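PDB 6KGU: penicillin-binding protein PbpB from Mycobacterium tuberculosis, which synthesises cross-linked peptidoglycan from lipid intermediates during cell-wall biogenesis and is a target of beta-lactam antibiotics such as aztreonam. Local coordinates for residues A[283-288]-A[333-338]; A[339-344]-A[370-375]. All blocks are in the same frame, centred on the assembly; numbering follows the deposited sequence.

Contact 1: A[283-288]-A[333-338]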
loop_
_atom_site.group_PDB
_atom_site.type_symbol
_atom_site.label_atom_id
_atom_site.label_comp_id
_atom_site.label_asym_id
_atom_site.label_seq_id
_atom_site.Cartn_x
_atom_site.Cartn_y
_atom_site.Cartn_z
ATOM N N GLY A 283 -2.414 -11.112 24.612
ATOM C CA GLY A 283 -1.955 -10.840 25.964
ATOM C C GLY A 283 -0.653 -11.527 26.314
ATOM O O GLY A 283 -0.447 -11.897 27.469
ATOM N N LEU A 284 0.232 -11.708 25.335
ATOM C CA LEU A 284 1.489 -12.421 25.512
ATOM C C LEU A 284 2.656 -11.494 25.791
ATOM O O LEU A 284 3.753 -11.973 26.117
ATOM C CB LEU A 284 1.785 -13.254 24.260
ATOM C CG LEU A 284 0.672 -14.273 23.994
ATOM C CD1 LEU A 284 0.754 -14.846 22.580
ATOM C CD2 LEU A 284 0.734 -15.404 25.033
ATOM N N SER A 285 2.449 -10.189 25.652
ATOM C CA SER A 285 3.466 -9.193 25.935
ATOM C C SER A 285 2.767 -7.846 26.034
ATOM O O SER A 285 1.565 -7.731 25.789
ATOM C CB SER A 285 4.548 -9.168 24.842
ATOM O OG SER A 285 5.624 -8.328 25.221
ATOM N N SER A 286 3.536 -6.825 26.375
ATOM C CA SER A 286 3.066 -5.452 26.447
ATOM C C SER A 286 4.172 -4.558 25.916
ATOM O O SER A 286 5.329 -4.984 25.834
ATOM C CB SER A 286 2.717 -5.061 27.891
ATOM O OG SER A 286 3.912 -4.900 28.638
ATOM N N PRO A 287 3.859 -3.300 25.577
ATOM C CA PRO A 287 4.877 -2.458 24.930
ATOM C C PRO A 287 6.120 -2.246 25.764
ATOM O O PRO A 287 7.218 -2.152 25.202
ATOM C CB PRO A 287 4.143 -1.126 24.691
ATOM C CG PRO A 287 2.710 -1.500 24.620
ATOM C CD PRO A 287 2.535 -2.651 25.586
ATOM N N ASP A 288 5.989 -2.170 27.086
ATOM C CA ASP A 288 7.104 -1.843 27.952
ATOM C C ASP A 288 7.766 -3.072 28.576
ATOM O O ASP A 288 8.654 -2.914 29.415
ATOM C CB ASP A 288 6.640 -0.882 29.046
ATOM C CG ASP A 288 5.691 -1.545 30.018
ATOM O OD1 ASP A 288 4.841 -2.348 29.557
ATOM O OD2 ASP A 288 5.799 -1.278 31.238
ATOM N N SER A 333 7.188 -14.113 18.579
ATOM C CA SER A 333 6.333 -14.979 17.769
ATOM C C SER A 333 6.253 -16.392 18.356
ATOM O O SER A 333 5.217 -17.058 18.229
ATOM C CB SER A 333 6.845 -15.028 16.318
ATOM O OG SER A 333 6.789 -13.744 15.712
ATOM N N GLN A 334 7.329 -16.865 18.998
ATOM C CA GLN A 334 7.295 -18.182 19.638
ATOM C C GLN A 334 6.223 -18.246 20.717
ATOM O O GLN A 334 5.645 -19.314 20.949
ATOM C CB GLN A 334 8.652 -18.539 20.254
ATOM C CG GLN A 334 9.753 -18.907 19.276
ATOM C CD GLN A 334 11.080 -19.147 19.985
ATOM O OE1 GLN A 334 11.109 -19.335 21.198
ATOM N NE2 GLN A 334 12.186 -19.125 19.233
ATOM N N ARG A 335 5.945 -17.118 21.391
ATOM C CA ARG A 335 4.861 -17.106 22.368
ATOM C C ARG A 335 3.515 -17.272 21.680
ATOM O O ARG A 335 2.617 -17.938 22.209
ATOM C CB ARG A 335 4.883 -15.809 23.178
ATOM C CG ARG A 335 6.258 -15.402 23.702
ATOM C CD ARG A 335 6.157 -14.111 24.524
ATOM N NE ARG A 335 7.424 -13.773 25.181
ATOM C CZ ARG A 335 7.582 -12.756 26.023
ATOM N NH1 ARG A 335 6.545 -11.982 26.311
ATOM N NH2 ARG A 335 8.769 -12.518 26.584
ATOM N N VAL A 336 3.364 -16.671 20.496
ATOM C CA VAL A 336 2.109 -16.742 19.758
ATOM C C VAL A 336 1.832 -18.167 19.294
ATOM O O VAL A 336 0.716 -18.677 19.441
ATOM C CB VAL A 336 2.139 -15.766 18.565
ATOM C CG1 VAL A 336 0.910 -15.937 17.688
ATOM C CG2 VAL A 336 2.255 -14.330 19.064
ATOM N N GLY A 337 2.837 -18.820 18.709
ATOM C CA GLY A 337 2.667 -20.139 18.141
ATOM C C GLY A 337 2.249 -20.082 16.681
ATOM O O GLY A 337 1.672 -19.091 16.216
ATOM N N PRO A 338 2.544 -21.154 15.928
ATOM C CA PRO A 338 2.222 -21.170 14.485
ATOM C C PRO A 338 0.745 -20.999 14.163
ATOM O O PRO A 338 0.398 -20.246 13.240
ATOM C CB PRO A 338 2.731 -22.551 14.036
ATOM C CG PRO A 338 3.775 -22.914 15.017
ATOM C CD PRO A 338 3.341 -22.328 16.334
#

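Contact 2: A[339-344]-A[370-375]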
loop_
_atom_site.group_PDB
_atom_site.type_symbol
_atom_site.label_atom_id
_atom_site.label_comp_id
_atom_site.label_asym_id
_atom_site.label_seq_id
_atom_site.Cartn_x
_atom_site.Cartn_y
_atom_site.Cartn_z
ATOM N N GLU A 339 -0.138 -21.675 14.906
ATOM C CA GLU A 339 -1.564 -21.650 14.589
ATOM C C GLU A 339 -2.156 -20.258 14.752
ATOM O O GLU A 339 -2.848 -19.756 13.861
ATOM C CB GLU A 339 -2.315 -22.640 15.473
ATOM C CG GLU A 339 -2.188 -24.082 15.012
ATOM C CD GLU A 339 -3.325 -24.950 15.521
ATOM O OE1 GLU A 339 -3.656 -24.857 16.722
ATOM O OE2 GLU A 339 -3.903 -25.709 14.711
ATOM N N ARG A 340 -1.942 -19.634 15.910
ATOM C CA ARG A 340 -2.487 -18.299 16.096
ATOM C C ARG A 340 -1.811 -17.310 15.153
ATOM O O ARG A 340 -2.458 -16.393 14.644
ATOM C CB ARG A 340 -2.353 -17.864 17.557
ATOM C CG ARG A 340 -3.352 -18.555 18.495
ATOM C CD ARG A 340 -3.281 -18.078 19.956
ATOM N NE ARG A 340 -1.959 -18.283 20.558
ATOM C CZ ARG A 340 -1.711 -18.186 21.867
ATOM N NH1 ARG A 340 -2.702 -17.899 22.709
ATOM N NH2 ARG A 340 -0.479 -18.372 22.335
ATOM N N TYR A 341 -0.518 -17.496 14.879
ATOM C CA TYR A 341 0.145 -16.601 13.941
ATOM C C TYR A 341 -0.474 -16.714 12.551
ATOM O O TYR A 341 -0.837 -15.706 11.936
ATOM C CB TYR A 341 1.639 -16.881 13.874
ATOM C CG TYR A 341 2.290 -15.878 12.965
ATOM C CD1 TYR A 341 2.577 -14.591 13.417
ATOM C CD2 TYR A 341 2.550 -16.186 11.631
ATOM C CE1 TYR A 341 3.137 -13.642 12.562
ATOM C CE2 TYR A 341 3.106 -15.265 10.781
ATOM C CZ TYR A 341 3.393 -13.987 11.239
ATOM O OH TYR A 341 3.943 -13.068 10.369
ATOM N N TYR A 342 -0.600 -17.939 12.033
ATOM C CA TYR A 342 -1.199 -18.105 10.714
ATOM C C TYR A 342 -2.630 -17.577 10.680
ATOM O O TYR A 342 -3.063 -16.998 9.674
ATOM C CB TYR A 342 -1.159 -19.573 10.292
ATOM C CG TYR A 342 -1.799 -19.825 8.949
ATOM C CD1 TYR A 342 -1.131 -19.515 7.777
ATOM C CD2 TYR A 342 -3.063 -20.389 8.854
ATOM C CE1 TYR A 342 -1.705 -19.749 6.545
ATOM C CE2 TYR A 342 -3.650 -20.632 7.620
ATOM C CZ TYR A 342 -2.960 -20.314 6.472
ATOM O OH TYR A 342 -3.525 -20.547 5.240
ATOM N N ASP A 343 -3.377 -17.739 11.773
ATOM C CA ASP A 343 -4.738 -17.215 11.778
ATOM C C ASP A 343 -4.730 -15.700 11.635
ATOM O O ASP A 343 -5.575 -15.127 10.938
ATOM C CB ASP A 343 -5.477 -17.625 13.053
ATOM C CG ASP A 343 -6.945 -17.220 13.033
ATOM O OD1 ASP A 343 -7.705 -17.815 12.246
ATOM O OD2 ASP A 343 -7.346 -16.317 13.800
ATOM N N MET A 344 -3.759 -15.037 12.265
ATOM C CA MET A 344 -3.687 -13.582 12.191
ATOM C C MET A 344 -3.314 -13.118 10.785
ATOM O O MET A 344 -3.902 -12.155 10.275
ATOM C CB MET A 344 -2.689 -13.069 13.233
ATOM C CG MET A 344 -2.589 -11.574 13.318
ATOM S SD MET A 344 -4.020 -10.835 14.086
ATOM C CE MET A 344 -3.722 -11.243 15.800
ATOM N N ASP A 370 -0.841 -26.193 6.799
ATOM C CA ASP A 370 -0.664 -27.635 6.660
ATOM C C ASP A 370 0.465 -28.006 5.707
ATOM O O ASP A 370 0.850 -29.179 5.666
ATOM C CB ASP A 370 -1.969 -28.312 6.219
ATOM C CG ASP A 370 -2.558 -27.716 4.953
ATOM O OD1 ASP A 370 -1.927 -26.829 4.336
ATOM O OD2 ASP A 370 -3.665 -28.157 4.571
ATOM N N GLN A 371 1.036 -27.046 4.982
ATOM C CA GLN A 371 2.168 -27.309 4.104
ATOM C C GLN A 371 3.461 -26.661 4.584
ATOM O O GLN A 371 4.455 -26.687 3.859
ATOM C CB GLN A 371 1.835 -26.852 2.683
ATOM C CG GLN A 371 0.530 -27.456 2.180
ATOM C CD GLN A 371 0.047 -26.835 0.886
ATOM O OE1 GLN A 371 0.822 -26.223 0.146
ATOM N NE2 GLN A 371 -1.247 -26.978 0.612
ATOM N N TRP A 372 3.484 -26.102 5.793
ATOM C CA TRP A 372 4.696 -25.456 6.286
ATOM C C TRP A 372 5.838 -26.461 6.426
ATOM O O TRP A 372 5.636 -27.612 6.821
ATOM C CB TRP A 372 4.435 -24.786 7.639
ATOM C CG TRP A 372 3.644 -23.499 7.563
ATOM C CD1 TRP A 372 2.993 -22.990 6.471
ATOM C CD2 TRP A 372 3.439 -22.553 8.625
ATOM N NE1 TRP A 372 2.384 -21.798 6.792
ATOM C CE2 TRP A 372 2.649 -21.506 8.105
ATOM C CE3 TRP A 372 3.851 -22.490 9.961
ATOM C CZ2 TRP A 372 2.253 -20.416 8.880
ATOM C CZ3 TRP A 372 3.463 -21.403 10.728
ATOM C CH2 TRP A 372 2.676 -20.378 10.184
ATOM N N SER A 373 7.048 -26.019 6.102
ATOM C CA SER A 373 8.225 -26.804 6.421
ATOM C C SER A 373 8.583 -26.599 7.892
ATOM O O SER A 373 7.908 -25.878 8.634
ATOM C CB SER A 373 9.393 -26.410 5.526
ATOM O OG SER A 373 10.051 -25.275 6.066
ATOM N N GLY A 374 9.670 -27.228 8.327
ATOM C CA GLY A 374 10.118 -26.975 9.684
ATOM C C GLY A 374 10.634 -25.571 9.907
ATOM O O GLY A 374 10.765 -25.156 11.062
ATOM N N SER A 375 10.904 -24.831 8.828
ATOM C CA SER A 375 11.543 -23.526 8.892
ATOM C C SER A 375 10.635 -22.367 8.479
ATOM O O SER A 375 11.063 -21.207 8.568
ATOM C CB SER A 375 12.791 -23.523 8.008
ATOM O OG SER A 375 12.423 -23.567 6.638
#

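Contact 1: A[283-288]-A[333-338]
R335 turns its CG anti to its own carbonyl carbon (chi1 -46°) and then runs extended from CG to NE, which carries its guanidinium alongside L284 to the backbone oxygen of that residue. The contact joins two helix ends in the transpeptidase domain: a Schellman motif with G283, at positive phi, as its C-prime residue finishes helix 272-281, and helix 326-336 brings R335 and V336 on its last turn. R335 NH1 donates to L284 O over 2.8 Å. The oxygen lies at the guanidinium edge, near its plane, and the donor sits in the carbonyl plane with a C=O...N angle of 154°; the N-H...O angle of 144° shows a somewhat bent bond. A salt bridge from R335 NH2 to E289 gives the same guanidinium a second hold. E289 also takes part in a hydrogen bond with S285 OG, so one carboxylate is tied to both segments. Nearer the helix, L284 supplies the apolar part. Its CB lies 4.2 Å from R335 CB, while L284 CD1 rests against the end of the helix backbone, 3.6 Å from R335 O and 3.7 Å from V336 CA, and meets the methyl V336 CG2 at 3.9 Å.

Contact 2: A[339-344]-A[370-375]
Helix 338-347 of the transpeptidase domain meets the loop that leads on toward helix 390-401 through three aromatic side chains, Y341, Y342 and W372. W372 comes in with the far rim of its six-membered ring. Its CZ2 lies 3.7 Å from Y342 CD1 and 3.8 Å from Y342 CB, and W372 CH2 is 3.9 Å from the same Y342 CB, so the indole rests against the root of the tyrosine as well as its ring. The Y342 ring and the six-membered ring of W372 meet obliquely, with planes at 84° and centroids 5.9 Å apart. Y342 holds CG anti to its backbone N (chi1 178°), which sends its ring off the helix beside the indole. On the neighbouring position, Y341 CD2 stands 4.4 Å from W372 CH2, a looser apolar touch made at the edge of the Y341 ring. The indole nitrogen, W372 NE1, is hydrogen-bonded to the backbone oxygen of P367, which ties the ring's polar side to the preceding part of its own loop. Just beyond W372, S373 OG accepts from S375 N at 2.9 Å, with an N-H...O angle of 161°, forming an ST turn. The Y341 side chain, which also packs on N271 and on V274 of helix 272-281, is about 11 Å from the side chain of S269. The contact thus lies one layer behind the active site of the transpeptidase domain, where S269 is, by similarity to relatives, the acyl-ester serine.

How the contacts relate
Following the chain from the N terminus, helix 272-281 gives way to the loop holding 283-288, and contact 1 closes a loop over 44 intervening residues when 333-338 returns to it. Contact 2 then opens at 339-344, directly after, and closes at 370-375 across 25 residues; the two loops are in series, neither nested nor crossed. Their centres are about 16 Å apart, but consecutive helices 326-336 and 338-347 bring them into touch. P338 CB packs 3.6 Å from W372 CZ3, and L284 CD1 lies 3.7 Å from R340 NH2, so each contact reaches a residue of the other. Together they tie the end of helix 272-281, the junction of these two helices and the loop before helix 390-401 within the transpeptidase domain.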